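Local atomic coordinates of endonuclease III (Geobacillus stearothermophilus, PDB entry 1ORN), a protein that acts in DNA repair as a glycosylase carrying a [4Fe-4S] cluster, probably excising oxidised pyrimidine bases as a bifunctional glycosylase/lyase. Residues C26-R31 and I38-S43; F34-A39 and V130-G135. All coordinates share one frame; numbering follows the deposited sequence.

Interaction 1 of 2, residues C26-R31 and I38-S43; sequences CELVHR and IAVVLS
The loop that leads into helix 33-43 of this HhH-GPD glycosylase lies back over the helix it precedes, and L28 makes the contact between them. Its CD1 methyl makes the closest approaches, coming within 3.8 Å of CG2 of V40 and 4.1 Å of CB of S43, the nearest atom of that serine, with the carbonyl O of A39 close by. A39, V40 and S43 lie within about one turn of the helix, and A39 CB is 4.3 Å from L28 CD1. The side chains of L28 and V40 cross nearly at a right angle. No hydrogen bond spans the contact; the polar bonds shape the loop instead. ND1 of H30 donates 2.9 Å to the carbonyl O of L28, with that oxygen almost exactly in the imidazole plane, which ties the ring to the backbone at L28. A weak bond from L28 N to C26 SG adds a second link inside the loop. The bound nucleic acid comes within about 4 Å of the nearest atom of the contact. Helix 48-61 flanks the loop, with V51 touching L28 and N52 hydrogen-bonded to the backbone at E27 and V29, while V128 of helix 123-134 packs on V40.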
ATOM      1  N   CYS C  26      -3.477  -8.143   2.840  1.00 35.90           N
ATOM      2  CA  CYS C  26      -3.170  -7.547   1.545  1.00 36.33           C
ATOM      3  C   CYS C  26      -4.185  -8.159   0.587  1.00 35.83           C
ATOM      4  O   CYS C  26      -4.296  -9.383   0.498  1.00 36.87           O
ATOM      5  CB  CYS C  26      -1.752  -7.912   1.103  1.00 37.88           C
ATOM      6  SG  CYS C  26      -1.363  -7.409  -0.597  1.00 41.13           S
ATOM      7  N   GLU C  27      -4.929  -7.320  -0.126  1.00 34.47           N
ATOM      8  CA  GLU C  27      -5.941  -7.830  -1.041  1.00 35.21           C
ATOM      9  C   GLU C  27      -5.494  -8.039  -2.489  1.00 35.19           C
ATOM     10  O   GLU C  27      -6.309  -8.386  -3.344  1.00 35.60           O
ATOM     11  CB  GLU C  27      -7.182  -6.932  -1.001  1.00 36.38           C
ATOM     12  CG  GLU C  27      -7.761  -6.774   0.401  1.00 39.30           C
ATOM     13  CD  GLU C  27      -9.216  -6.330   0.401  1.00 41.22           C
ATOM     14  OE1 GLU C  27     -10.096  -7.168   0.109  1.00 42.66           O
ATOM     15  OE2 GLU C  27      -9.483  -5.145   0.693  1.00 40.56           O
ATOM     16  N   LEU C  28      -4.209  -7.835  -2.771  1.00 33.01           N
ATOM     17  CA  LEU C  28      -3.706  -8.035  -4.129  1.00 32.86           C
ATOM     18  C   LEU C  28      -3.373  -9.507  -4.336  1.00 32.38           C
ATOM     19  O   LEU C  28      -2.608 -10.092  -3.567  1.00 33.62           O
ATOM     20  CB  LEU C  28      -2.453  -7.189  -4.371  1.00 29.32           C
ATOM     21  CG  LEU C  28      -2.639  -5.672  -4.408  1.00 32.36           C
ATOM     22  CD1 LEU C  28      -1.268  -5.020  -4.520  1.00 31.02           C
ATOM     23  CD2 LEU C  28      -3.524  -5.266  -5.582  1.00 31.06           C
ATOM     24  N   VAL C  29      -3.949 -10.100  -5.375  1.00 32.50           N
ATOM     25  CA  VAL C  29      -3.722 -11.510  -5.672  1.00 32.64           C
ATOM     26  C   VAL C  29      -2.342 -11.737  -6.284  1.00 32.43           C
ATOM     27  O   VAL C  29      -1.980 -11.101  -7.274  1.00 33.54           O
ATOM     28  CB  VAL C  29      -4.812 -12.044  -6.635  1.00 34.90           C
ATOM     29  CG1 VAL C  29      -4.548 -13.502  -6.981  1.00 36.31           C
ATOM     30  CG2 VAL C  29      -6.189 -11.886  -5.985  1.00 33.97           C
ATOM     31  N   HIS C  30      -1.578 -12.641  -5.680  1.00 32.60           N
ATOM     32  CA  HIS C  30      -0.234 -12.971  -6.153  1.00 32.94           C
ATOM     33  C   HIS C  30       0.189 -14.346  -5.646  1.00 34.30           C
ATOM     34  O   HIS C  30      -0.267 -14.791  -4.591  1.00 37.04           O
ATOM     35  CB  HIS C  30       0.776 -11.939  -5.650  1.00 32.53           C
ATOM     36  CG  HIS C  30       0.938 -11.933  -4.161  1.00 29.72           C
ATOM     37  ND1 HIS C  30      -0.014 -11.415  -3.310  1.00 29.22           N
ATOM     38  CD2 HIS C  30       1.936 -12.394  -3.371  1.00 29.67           C
ATOM     39  CE1 HIS C  30       0.392 -11.555  -2.060  1.00 31.35           C
ATOM     40  NE2 HIS C  30       1.574 -12.148  -2.070  1.00 29.78           N
ATOM     41  N   ARG C  31       1.082 -15.000  -6.382  1.00 34.65           N
ATOM     42  CA  ARG C  31       1.565 -16.328  -6.009  1.00 36.35           C
ATOM     43  C   ARG C  31       3.040 -16.353  -5.600  1.00 35.93           C
ATOM     44  O   ARG C  31       3.515 -17.334  -5.021  1.00 36.13           O
ATOM     45  CB  ARG C  31       1.326 -17.301  -7.167  1.00 38.20           C
ATOM     46  CG  ARG C  31      -0.146 -17.589  -7.414  1.00 41.95           C
ATOM     47  CD  ARG C  31      -0.375 -18.204  -8.787  1.00 45.22           C
ATOM     48  NE  ARG C  31      -0.074 -17.253  -9.855  1.00 47.98           N
ATOM     49  CZ  ARG C  31      -0.221 -17.508 -11.151  1.00 49.49           C
ATOM     50  NH1 ARG C  31      -0.669 -18.692 -11.552  1.00 50.18           N
ATOM     51  NH2 ARG C  31       0.071 -16.575 -12.050  1.00 48.31           N
ATOM     52  N   ILE C  38       5.069  -6.651  -9.200  1.00 24.71           N
ATOM     53  CA  ILE C  38       4.381  -6.069 -10.350  1.00 26.05           C
ATOM     54  C   ILE C  38       3.007  -5.545  -9.939  1.00 26.05           C
ATOM     55  O   ILE C  38       2.611  -4.435 -10.308  1.00 26.09           O
ATOM     56  CB  ILE C  38       4.180  -7.096 -11.490  1.00 27.70           C
ATOM     57  CG1 ILE C  38       5.541  -7.558 -12.024  1.00 30.57           C
ATOM     58  CG2 ILE C  38       3.324  -6.477 -12.602  1.00 27.43           C
ATOM     59  CD1 ILE C  38       6.400  -6.438 -12.572  1.00 32.18           C
ATOM     60  N   ALA C  39       2.280  -6.349  -9.170  1.00 24.66           N
ATOM     61  CA  ALA C  39       0.950  -5.959  -8.725  1.00 23.80           C
ATOM     62  C   ALA C  39       0.927  -4.660  -7.912  1.00 25.06           C
ATOM     63  O   ALA C  39       0.059  -3.810  -8.117  1.00 25.59           O
ATOM     64  CB  ALA C  39       0.318  -7.096  -7.916  1.00 24.54           C
ATOM     65  N   VAL C  40       1.886  -4.499  -7.005  1.00 24.17           N
ATOM     66  CA  VAL C  40       1.932  -3.305  -6.174  1.00 23.58           C
ATOM     67  C   VAL C  40       2.310  -2.084  -7.012  1.00 22.15           C
ATOM     68  O   VAL C  40       1.785  -1.000  -6.792  1.00 24.08           O
ATOM     69  CB  VAL C  40       2.915  -3.485  -4.997  1.00 23.67           C
ATOM     70  CG1 VAL C  40       2.959  -2.220  -4.137  1.00 23.40           C
ATOM     71  CG2 VAL C  40       2.451  -4.656  -4.131  1.00 22.88           C
ATOM     72  N   VAL C  41       3.197  -2.272  -7.981  1.00 22.74           N
ATOM     73  CA  VAL C  41       3.587  -1.155  -8.850  1.00 24.38           C
ATOM     74  C   VAL C  41       2.342  -0.678  -9.608  1.00 26.34           C
ATOM     75  O   VAL C  41       2.096   0.526  -9.732  1.00 27.32           O
ATOM     76  CB  VAL C  41       4.675  -1.579  -9.870  1.00 24.99           C
ATOM     77  CG1 VAL C  41       4.811  -0.526 -10.981  1.00 27.81           C
ATOM     78  CG2 VAL C  41       6.017  -1.726  -9.148  1.00 23.88           C
ATOM     79  N   LEU C  42       1.555  -1.631 -10.097  1.00 26.96           N
ATOM     80  CA  LEU C  42       0.333  -1.307 -10.833  1.00 26.81           C
ATOM     81  C   LEU C  42      -0.726  -0.682  -9.917  1.00 27.15           C
ATOM     82  O   LEU C  42      -1.560   0.112 -10.367  1.00 28.98           O
ATOM     83  CB  LEU C  42      -0.246  -2.574 -11.493  1.00 26.70           C
ATOM     84  CG  LEU C  42       0.548  -3.238 -12.627  1.00 28.33           C
ATOM     85  CD1 LEU C  42      -0.191  -4.483 -13.104  1.00 25.68           C
ATOM     86  CD2 LEU C  42       0.722  -2.252 -13.785  1.00 27.92           C
ATOM     87  N   SER C  43      -0.677  -1.043  -8.635  1.00 26.67           N
ATOM     88  CA  SER C  43      -1.618  -0.574  -7.617  1.00 27.39           C
ATOM     89  C   SER C  43      -1.599   0.923  -7.311  1.00 27.08           C
ATOM     90  O   SER C  43      -2.563   1.457  -6.757  1.00 25.66           O
ATOM     91  CB  SER C  43      -1.381  -1.356  -6.314  1.00 29.23           C
ATOM     92  OG  SER C  43      -2.223  -0.910  -5.269  1.00 36.88           O
TER

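Interaction 2 of 2, residues F34-A39 and V130-G135; sequences FELLIA and VSVAFG
L36 overlaps the last turn of helix 123-134, laying its CD2 methyl into the angle between V132 and A133. The two helices belong to the all-helical HhH-GPD fold, and helix 123-134 carries the later part of the helix-hairpin-helix sequence motif. The contact illustrates how one branched side chain can bridge two helices with little material: CD2 approaches CB of A133 and the backbone N of A133, both at 3.7 Å, and CB of V132 at 3.8 Å. Its reach comes from the first torsion, which sets CG anti to the backbone N (chi1 177°) and carries the branch out from helix 33-43. On the other side, V132 presents its CB and its CG1 methyl, the latter 3.9 Å from L36 CD2, whereas A133, with only a methyl, lets the leucine come right down to the peptide nitrogen. The CA atoms of L36 and A133 are 7.4 Å apart. The contact is wholly apolar, and the buried surface is small, 109 Å² summed over both segments. L36 is buried, while V132 and A133 stay partly exposed, which puts the contact toward the edge of the helical packing. Around it, H30 lies against L36 from the preceding loop, and the next two residues of helix 33-43, L37 and I38, touch L96 and I93 of helix 86-103. On the far helix, S131 OG is hydrogen-bonded to S178. Past F134 the chain leaves helical geometry at G135, whose phi is positive (61°). The A133 CB that meets L36 also lies 3.9 Å above the ring plane of F134, over the centre of the ring.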
ATOM      1  N   PHE C  34       7.673 -11.856  -7.159  1.00 27.71           N
ATOM      2  CA  PHE C  34       7.746 -11.138  -8.428  1.00 28.07           C
ATOM      3  C   PHE C  34       6.356 -10.676  -8.829  1.00 27.77           C
ATOM      4  O   PHE C  34       6.173  -9.537  -9.245  1.00 24.61           O
ATOM      5  CB  PHE C  34       8.335 -12.028  -9.526  1.00 28.57           C
ATOM      6  CG  PHE C  34       8.434 -11.349 -10.863  1.00 29.31           C
ATOM      7  CD1 PHE C  34       9.169 -10.174 -11.004  1.00 30.33           C
ATOM      8  CD2 PHE C  34       7.787 -11.872 -11.980  1.00 28.29           C
ATOM      9  CE1 PHE C  34       9.257  -9.528 -12.239  1.00 30.19           C
ATOM     10  CE2 PHE C  34       7.866 -11.235 -13.216  1.00 31.02           C
ATOM     11  CZ  PHE C  34       8.606 -10.058 -13.346  1.00 30.61           C
ATOM     12  N   GLU C  35       5.369 -11.560  -8.707  1.00 26.44           N
ATOM     13  CA  GLU C  35       4.002 -11.172  -9.036  1.00 26.03           C
ATOM     14  C   GLU C  35       3.541 -10.088  -8.069  1.00 25.63           C
ATOM     15  O   GLU C  35       2.811  -9.179  -8.461  1.00 27.55           O
ATOM     16  CB  GLU C  35       3.047 -12.368  -8.951  1.00 27.65           C
ATOM     17  CG  GLU C  35       3.114 -13.295 -10.148  1.00 29.67           C
ATOM     18  CD  GLU C  35       2.078 -14.405 -10.080  1.00 32.91           C
ATOM     19  OE1 GLU C  35       2.058 -15.245 -10.998  1.00 36.90           O
ATOM     20  OE2 GLU C  35       1.286 -14.433  -9.113  1.00 33.86           O
ATOM     21  N   LEU C  36       3.961 -10.172  -6.809  1.00 24.63           N
ATOM     22  CA  LEU C  36       3.551  -9.148  -5.849  1.00 23.26           C
ATOM     23  C   LEU C  36       4.140  -7.803  -6.268  1.00 25.14           C
ATOM     24  O   LEU C  36       3.439  -6.795  -6.287  1.00 23.39           O
ATOM     25  CB  LEU C  36       4.029  -9.468  -4.430  1.00 23.35           C
ATOM     26  CG  LEU C  36       3.682  -8.395  -3.384  1.00 22.68           C
ATOM     27  CD1 LEU C  36       2.172  -8.208  -3.284  1.00 25.35           C
ATOM     28  CD2 LEU C  36       4.263  -8.784  -2.029  1.00 27.46           C
ATOM     29  N   LEU C  37       5.429  -7.795  -6.590  1.00 25.70           N
ATOM     30  CA  LEU C  37       6.091  -6.551  -6.991  1.00 25.52           C
ATOM     31  C   LEU C  37       5.371  -5.886  -8.153  1.00 24.84           C
ATOM     32  O   LEU C  37       5.091  -4.684  -8.112  1.00 26.52           O
ATOM     33  CB  LEU C  37       7.550  -6.813  -7.370  1.00 24.50           C
ATOM     34  CG  LEU C  37       8.338  -5.590  -7.872  1.00 25.92           C
ATOM     35  CD1 LEU C  37       8.371  -4.515  -6.793  1.00 24.98           C
ATOM     36  CD2 LEU C  37       9.746  -6.020  -8.240  1.00 27.73           C
ATOM     37  N   ILE C  38       5.069  -6.651  -9.200  1.00 24.71           N
ATOM     38  CA  ILE C  38       4.381  -6.069 -10.350  1.00 26.05           C
ATOM     39  C   ILE C  38       3.007  -5.545  -9.939  1.00 26.05           C
ATOM     40  O   ILE C  38       2.611  -4.435 -10.308  1.00 26.09           O
ATOM     41  CB  ILE C  38       4.180  -7.096 -11.490  1.00 27.70           C
ATOM     42  CG1 ILE C  38       5.541  -7.558 -12.024  1.00 30.57           C
ATOM     43  CG2 ILE C  38       3.324  -6.477 -12.602  1.00 27.43           C
ATOM     44  CD1 ILE C  38       6.400  -6.438 -12.572  1.00 32.18           C
ATOM     45  N   ALA C  39       2.280  -6.349  -9.170  1.00 24.66           N
ATOM     46  CA  ALA C  39       0.950  -5.959  -8.725  1.00 23.80           C
ATOM     47  C   ALA C  39       0.927  -4.660  -7.912  1.00 25.06           C
ATOM     48  O   ALA C  39       0.059  -3.810  -8.117  1.00 25.59           O
ATOM     49  CB  ALA C  39       0.318  -7.096  -7.916  1.00 24.54           C
ATOM     50  N   VAL C 130       8.440  -5.782   0.972  1.00 24.27           N
ATOM     51  CA  VAL C 130       9.246  -6.437   2.001  1.00 26.56           C
ATOM     52  C   VAL C 130       8.395  -7.001   3.130  1.00 28.98           C
ATOM     53  O   VAL C 130       8.728  -8.037   3.713  1.00 28.82           O
ATOM     54  CB  VAL C 130      10.325  -5.490   2.598  1.00 27.22           C
ATOM     55  CG1 VAL C 130      11.228  -4.988   1.488  1.00 29.68           C
ATOM     56  CG2 VAL C 130       9.679  -4.334   3.344  1.00 25.73           C
ATOM     57  N   SER C 131       7.282  -6.335   3.415  1.00 27.23           N
ATOM     58  CA  SER C 131       6.387  -6.758   4.482  1.00 30.11           C
ATOM     59  C   SER C 131       5.571  -7.988   4.123  1.00 31.17           C
ATOM     60  O   SER C 131       5.567  -8.982   4.854  1.00 30.46           O
ATOM     61  CB  SER C 131       5.434  -5.617   4.839  1.00 31.38           C
ATOM     62  OG  SER C 131       4.481  -6.039   5.800  1.00 39.21           O
ATOM     63  N   VAL C 132       4.878  -7.918   2.995  1.00 30.49           N
ATOM     64  CA  VAL C 132       4.027  -9.017   2.566  1.00 32.55           C
ATOM     65  C   VAL C 132       4.802 -10.221   2.041  1.00 32.37           C
ATOM     66  O   VAL C 132       4.526 -11.358   2.426  1.00 33.48           O
ATOM     67  CB  VAL C 132       3.020  -8.497   1.522  1.00 32.59           C
ATOM     68  CG1 VAL C 132       2.077  -9.627   1.112  1.00 35.80           C
ATOM     69  CG2 VAL C 132       2.228  -7.420   2.239  1.00 35.06           C
ATOM     70  N   ALA C 133       5.772  -9.978   1.170  1.00 31.34           N
ATOM     71  CA  ALA C 133       6.563 -11.063   0.597  1.00 32.10           C
ATOM     72  C   ALA C 133       7.636 -11.672   1.496  1.00 33.00           C
ATOM     73  O   ALA C 133       7.812 -12.896   1.514  1.00 34.00           O
ATOM     74  CB  ALA C 133       7.210 -10.598  -0.698  1.00 30.92           C
ATOM     75  N   PHE C 134       8.347 -10.835   2.244  1.00 32.43           N
ATOM     76  CA  PHE C 134       9.445 -11.331   3.066  1.00 35.35           C
ATOM     77  C   PHE C 134       9.294 -11.206   4.571  1.00 36.16           C
ATOM     78  O   PHE C 134      10.251 -11.424   5.312  1.00 37.88           O
ATOM     79  CB  PHE C 134      10.740 -10.651   2.611  1.00 32.63           C
ATOM     80  CG  PHE C 134      10.951 -10.706   1.128  1.00 33.18           C
ATOM     81  CD1 PHE C 134      11.053 -11.927   0.470  1.00 32.97           C
ATOM     82  CD2 PHE C 134      11.024  -9.536   0.378  1.00 33.45           C
ATOM     83  CE1 PHE C 134      11.224 -11.987  -0.916  1.00 31.59           C
ATOM     84  CE2 PHE C 134      11.195  -9.587  -1.006  1.00 33.18           C
ATOM     85  CZ  PHE C 134      11.294 -10.814  -1.655  1.00 32.15           C
ATOM     86  N   GLY C 135       8.094 -10.851   5.018  1.00 37.09           N
ATOM     87  CA  GLY C 135       7.835 -10.724   6.439  1.00 37.70           C
ATOM     88  C   GLY C 135       8.645  -9.689   7.190  1.00 38.90           C
ATOM     89  O   GLY C 135       8.728  -9.742   8.417  1.00 40.57           O
TER

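Followed from the N terminus, the chain leaves helix 7-20, passes through the loop 26-31, and enters helix 33-43, whose later residues turn back against that loop in interaction 1, closing a short loop of six intervening residues. Interaction 2 starts from the same helix, sharing I38 and A39 with the 38-43 segment, but closes a far longer excursion, 90 residues later, on helix 123-134. The two spans overlap without nesting, since 34-39 begins inside the first loop. H30 and C26 of the loop join them directly, each packing on V132. Together they bind the loop and helix 123-134 to helix 33-43.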